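Long-range contact in DyP2 (PDB 4G2C), which is a haem-containing dye-decolorizing peroxidase from a lignin-reactive bacterium that also binds manganese and probably oxidises dyes and other electron donors with hydrogen peroxide: residues Val255-His266 against Phe482-Leu490. Numbering follows the deposited sequence.
Sequences VPDPAAPDPTVH and FFMPSLAFL
Asp-257 and Ser-486 show how one carboxylate oxygen can tie a loop to the start of a helix. OD2 of Asp-257 accepts from Ser-486 OG at 2.7 Å, on its anti side and close to the carboxylate plane, while Ser-486 N comes to the same OD2 at 2.8 Å from well above that plane. Two donors from one residue thus grip a single buried oxygen, and the negative charge, close to a helix N-terminus, is probably stabilised there. Ser-486 OG has a second task as N-cap, accepting from Phe-489 N (3.2 Å); its chi1 of 66°, which sets OG between the backbone N and the carbonyl carbon, lets it serve both.

Mostly non-polar contacts surround this polar centre. The methyl CB of Ala-488 sits over the middle of one face of the His-266 imidazole, 3.5 Å from the ring centroid, a CH-pi contact; Val-265 CG2 lies across the opposite face, nearer the rim. Ala-259 CB touches Phe-489 CE1 at 3.5 Å. Phe-483 turns its ring edge to Val-255 CB, and Asp-257 OD1 lies near the ring plane, 3.7 Å from Phe-483 CE2.

Further out, the loop holds these groups in position through its own bonds. Asp-262 N donates to His-266 ND1, tilted about 32° from the ring plane, a type I turn from Asp-257 to Ala-260 brings Ala-259 round to Phe-489, and Asp-257 N bonds to His-266 O. Tyr-270 packs edge-to-face with Phe-483, and Glu-53 of helix 45-53 touches both His-266 and Ala-488.

The loop connects adjacent antiparallel strands 255-256 and 267-278 and packs where strand 474-484, the latter's other neighbour, leaves the sheet and turns into helix 487-491: N-terminal helix capping by serine, reinforced by an aspartate from a distant loop.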
loop_
_atom_site.group_PDB
_atom_site.type_symbol
_atom_site.label_atom_id
_atom_site.label_comp_id
_atom_site.label_asym_id
_atom_site.label_seq_id
_atom_site.Cartn_x
_atom_site.Cartn_y
_atom_site.Cartn_z
ATOM N N VAL A 255 -3.761 11.442 12.431
ATOM C CA VAL A 255 -4.881 11.437 13.361
ATOM C C VAL A 255 -4.318 11.820 14.733
ATOM O O VAL A 255 -3.268 11.316 15.134
ATOM C CB VAL A 255 -5.481 10.008 13.478
ATOM C CG1 VAL A 255 -6.680 10.001 14.370
ATOM C CG2 VAL A 255 -5.834 9.435 12.087
ATOM N N PRO A 256 -5.002 12.723 15.449
ATOM C CA PRO A 256 -4.586 13.026 16.821
ATOM C C PRO A 256 -4.546 11.733 17.622
ATOM O O PRO A 256 -5.448 10.912 17.488
ATOM C CB PRO A 256 -5.702 13.942 17.336
ATOM C CG PRO A 256 -6.310 14.566 16.062
ATOM C CD PRO A 256 -6.146 13.539 14.993
ATOM N N ASP A 257 -3.496 11.543 18.418
ATOM C CA ASP A 257 -3.350 10.347 19.237
ATOM C C ASP A 257 -4.141 10.510 20.540
ATOM O O ASP A 257 -3.712 11.208 21.454
ATOM C CB ASP A 257 -1.872 10.115 19.532
ATOM C CG ASP A 257 -1.621 8.804 20.234
ATOM O OD1 ASP A 257 -2.612 8.101 20.534
ATOM O OD2 ASP A 257 -0.438 8.487 20.491
ATOM N N PRO A 258 -5.315 9.868 20.630
ATOM C CA PRO A 258 -6.254 10.239 21.705
ATOM C C PRO A 258 -5.754 9.998 23.137
ATOM O O PRO A 258 -6.101 10.769 24.039
ATOM C CB PRO A 258 -7.515 9.409 21.394
ATOM C CG PRO A 258 -7.068 8.327 20.468
ATOM C CD PRO A 258 -5.855 8.839 19.727
ATOM N N ALA A 259 -4.955 8.958 23.341
ATOM C CA ALA A 259 -4.439 8.636 24.669
ATOM C C ALA A 259 -3.099 9.311 24.975
ATOM O O ALA A 259 -2.498 9.040 26.001
ATOM C CB ALA A 259 -4.308 7.126 24.827
ATOM N N ALA A 260 -2.623 10.161 24.076
ATOM C CA ALA A 260 -1.331 10.814 24.254
ATOM C C ALA A 260 -1.408 11.970 25.248
ATOM O O ALA A 260 -2.489 12.469 25.549
ATOM C CB ALA A 260 -0.816 11.314 22.924
ATOM N N PRO A 261 -0.250 12.419 25.749
ATOM C CA PRO A 261 -0.290 13.509 26.729
ATOM C C PRO A 261 -0.886 14.789 26.141
ATOM O O PRO A 261 -1.515 15.555 26.872
ATOM C CB PRO A 261 1.188 13.704 27.092
ATOM C CG PRO A 261 1.853 12.409 26.711
ATOM C CD PRO A 261 1.127 11.963 25.486
ATOM N N ASP A 262 -0.709 15.007 24.839
ATOM C CA ASP A 262 -1.251 16.191 24.178
ATOM C C ASP A 262 -1.594 15.912 22.716
ATOM O O ASP A 262 -0.741 16.036 21.820
ATOM C CB ASP A 262 -0.266 17.354 24.275
ATOM C CG ASP A 262 -0.867 18.665 23.801
ATOM O OD1 ASP A 262 -1.979 18.646 23.229
ATOM O OD2 ASP A 262 -0.217 19.716 23.978
ATOM N N PRO A 263 -2.851 15.524 22.469
ATOM C CA PRO A 263 -3.327 15.215 21.119
ATOM C C PRO A 263 -3.244 16.402 20.170
ATOM O O PRO A 263 -3.433 16.210 18.977
ATOM C CB PRO A 263 -4.787 14.806 21.347
ATOM C CG PRO A 263 -4.800 14.288 22.759
ATOM C CD PRO A 263 -3.842 15.172 23.500
ATOM N N THR A 264 -2.950 17.598 20.668
ATOM C CA THR A 264 -2.820 18.732 19.760
ATOM C C THR A 264 -1.472 18.721 19.038
ATOM O O THR A 264 -1.282 19.453 18.068
ATOM C CB THR A 264 -3.040 20.089 20.475
ATOM O OG1 THR A 264 -1.997 20.313 21.437
ATOM C CG2 THR A 264 -4.377 20.089 21.185
ATOM N N VAL A 265 -0.545 17.884 19.506
ATOM C CA VAL A 265 0.781 17.790 18.892
ATOM C C VAL A 265 1.266 16.348 18.769
ATOM O O VAL A 265 2.293 16.065 18.134
ATOM C CB VAL A 265 1.846 18.604 19.675
ATOM C CG1 VAL A 265 1.423 20.065 19.797
ATOM C CG2 VAL A 265 2.105 17.987 21.052
ATOM N N HIS A 266 0.528 15.440 19.387
ATOM C CA HIS A 266 0.877 14.035 19.370
ATOM C C HIS A 266 -0.044 13.274 18.427
ATOM O O HIS A 266 -1.244 13.145 18.684
ATOM C CB HIS A 266 0.814 13.494 20.785
ATOM C CG HIS A 266 1.821 14.123 21.692
ATOM N ND1 HIS A 266 1.657 14.192 23.059
ATOM C CD2 HIS A 266 3.009 14.717 21.425
ATOM C CE1 HIS A 266 2.701 14.802 23.593
ATOM N NE2 HIS A 266 3.537 15.129 22.622
ATOM N N PHE A 482 -4.644 -1.734 12.715
ATOM C CA PHE A 482 -3.855 -1.233 13.839
ATOM C C PHE A 482 -3.837 0.311 13.866
ATOM O O PHE A 482 -4.331 0.975 12.966
ATOM C CB PHE A 482 -2.403 -1.701 13.718
ATOM C CG PHE A 482 -2.215 -3.210 13.665
ATOM C CD1 PHE A 482 -2.368 -3.907 12.473
ATOM C CD2 PHE A 482 -1.812 -3.909 14.791
ATOM C CE1 PHE A 482 -2.161 -5.279 12.415
ATOM C CE2 PHE A 482 -1.604 -5.273 14.739
ATOM C CZ PHE A 482 -1.777 -5.962 13.555
ATOM N N PHE A 483 -3.223 0.871 14.892
ATOM C CA PHE A 483 -2.974 2.290 14.950
ATOM C C PHE A 483 -1.508 2.440 15.344
ATOM O O PHE A 483 -1.076 1.847 16.336
ATOM C CB PHE A 483 -3.892 2.920 16.005
ATOM C CG PHE A 483 -3.808 4.417 16.084
ATOM C CD1 PHE A 483 -4.380 5.211 15.100
ATOM C CD2 PHE A 483 -3.187 5.031 17.155
ATOM C CE1 PHE A 483 -4.311 6.605 15.174
ATOM C CE2 PHE A 483 -3.123 6.420 17.243
ATOM C CZ PHE A 483 -3.685 7.209 16.249
ATOM N N MET A 484 -0.725 3.192 14.574
ATOM C CA MET A 484 0.598 3.568 15.061
ATOM C C MET A 484 0.452 4.838 15.892
ATOM O O MET A 484 0.172 5.907 15.365
ATOM C CB MET A 484 1.627 3.793 13.944
ATOM C CG MET A 484 1.483 2.952 12.692
ATOM S SD MET A 484 1.509 1.150 12.803
ATOM C CE MET A 484 -0.160 0.825 13.333
ATOM N N PRO A 485 0.617 4.716 17.208
ATOM C CA PRO A 485 0.479 5.868 18.101
ATOM C C PRO A 485 1.724 6.729 18.111
ATOM O O PRO A 485 2.757 6.361 17.551
ATOM C CB PRO A 485 0.281 5.220 19.472
ATOM C CG PRO A 485 0.969 3.910 19.356
ATOM C CD PRO A 485 0.786 3.453 17.950
ATOM N N SER A 486 1.613 7.893 18.740
ATOM C CA SER A 486 2.723 8.818 18.833
ATOM C C SER A 486 3.795 8.260 19.758
ATOM O O SER A 486 3.506 7.438 20.643
ATOM C CB SER A 486 2.230 10.159 19.366
ATOM O OG SER A 486 1.784 10.008 20.702
ATOM N N LEU A 487 5.032 8.719 19.567
ATOM C CA LEU A 487 6.133 8.321 20.443
ATOM C C LEU A 487 5.909 8.725 21.902
ATOM O O LEU A 487 6.229 7.964 22.804
ATOM C CB LEU A 487 7.473 8.870 19.941
ATOM C CG LEU A 487 7.922 8.385 18.558
ATOM C CD1 LEU A 487 9.296 8.964 18.184
ATOM C CD2 LEU A 487 7.910 6.869 18.463
ATOM N N ALA A 488 5.361 9.919 22.121
ATOM C CA ALA A 488 5.062 10.397 23.466
ATOM C C ALA A 488 4.064 9.480 24.178
ATOM O O ALA A 488 4.162 9.263 25.384
ATOM C CB ALA A 488 4.552 11.846 23.431
ATOM N N PHE A 489 3.108 8.931 23.435
ATOM C CA PHE A 489 2.197 7.967 24.039
ATOM C C PHE A 489 2.957 6.742 24.528
ATOM O O PHE A 489 2.763 6.283 25.655
ATOM C CB PHE A 489 1.113 7.515 23.061
ATOM C CG PHE A 489 0.377 6.292 23.529
ATOM C CD1 PHE A 489 -0.645 6.395 24.474
ATOM C CD2 PHE A 489 0.726 5.033 23.056
ATOM C CE1 PHE A 489 -1.312 5.267 24.915
ATOM C CE2 PHE A 489 0.061 3.903 23.491
ATOM C CZ PHE A 489 -0.952 4.017 24.423
ATOM N N LEU A 490 3.812 6.208 23.663
ATOM C CA LEU A 490 4.549 4.991 23.979
ATOM C C LEU A 490 5.468 5.185 25.198
ATOM O O LEU A 490 5.573 4.303 26.047
ATOM C CB LEU A 490 5.338 4.509 22.762
ATOM C CG LEU A 490 4.522 4.118 21.524
ATOM C CD1 LEU A 490 5.433 3.712 20.379
ATOM C CD2 LEU A 490 3.498 3.011 21.816
#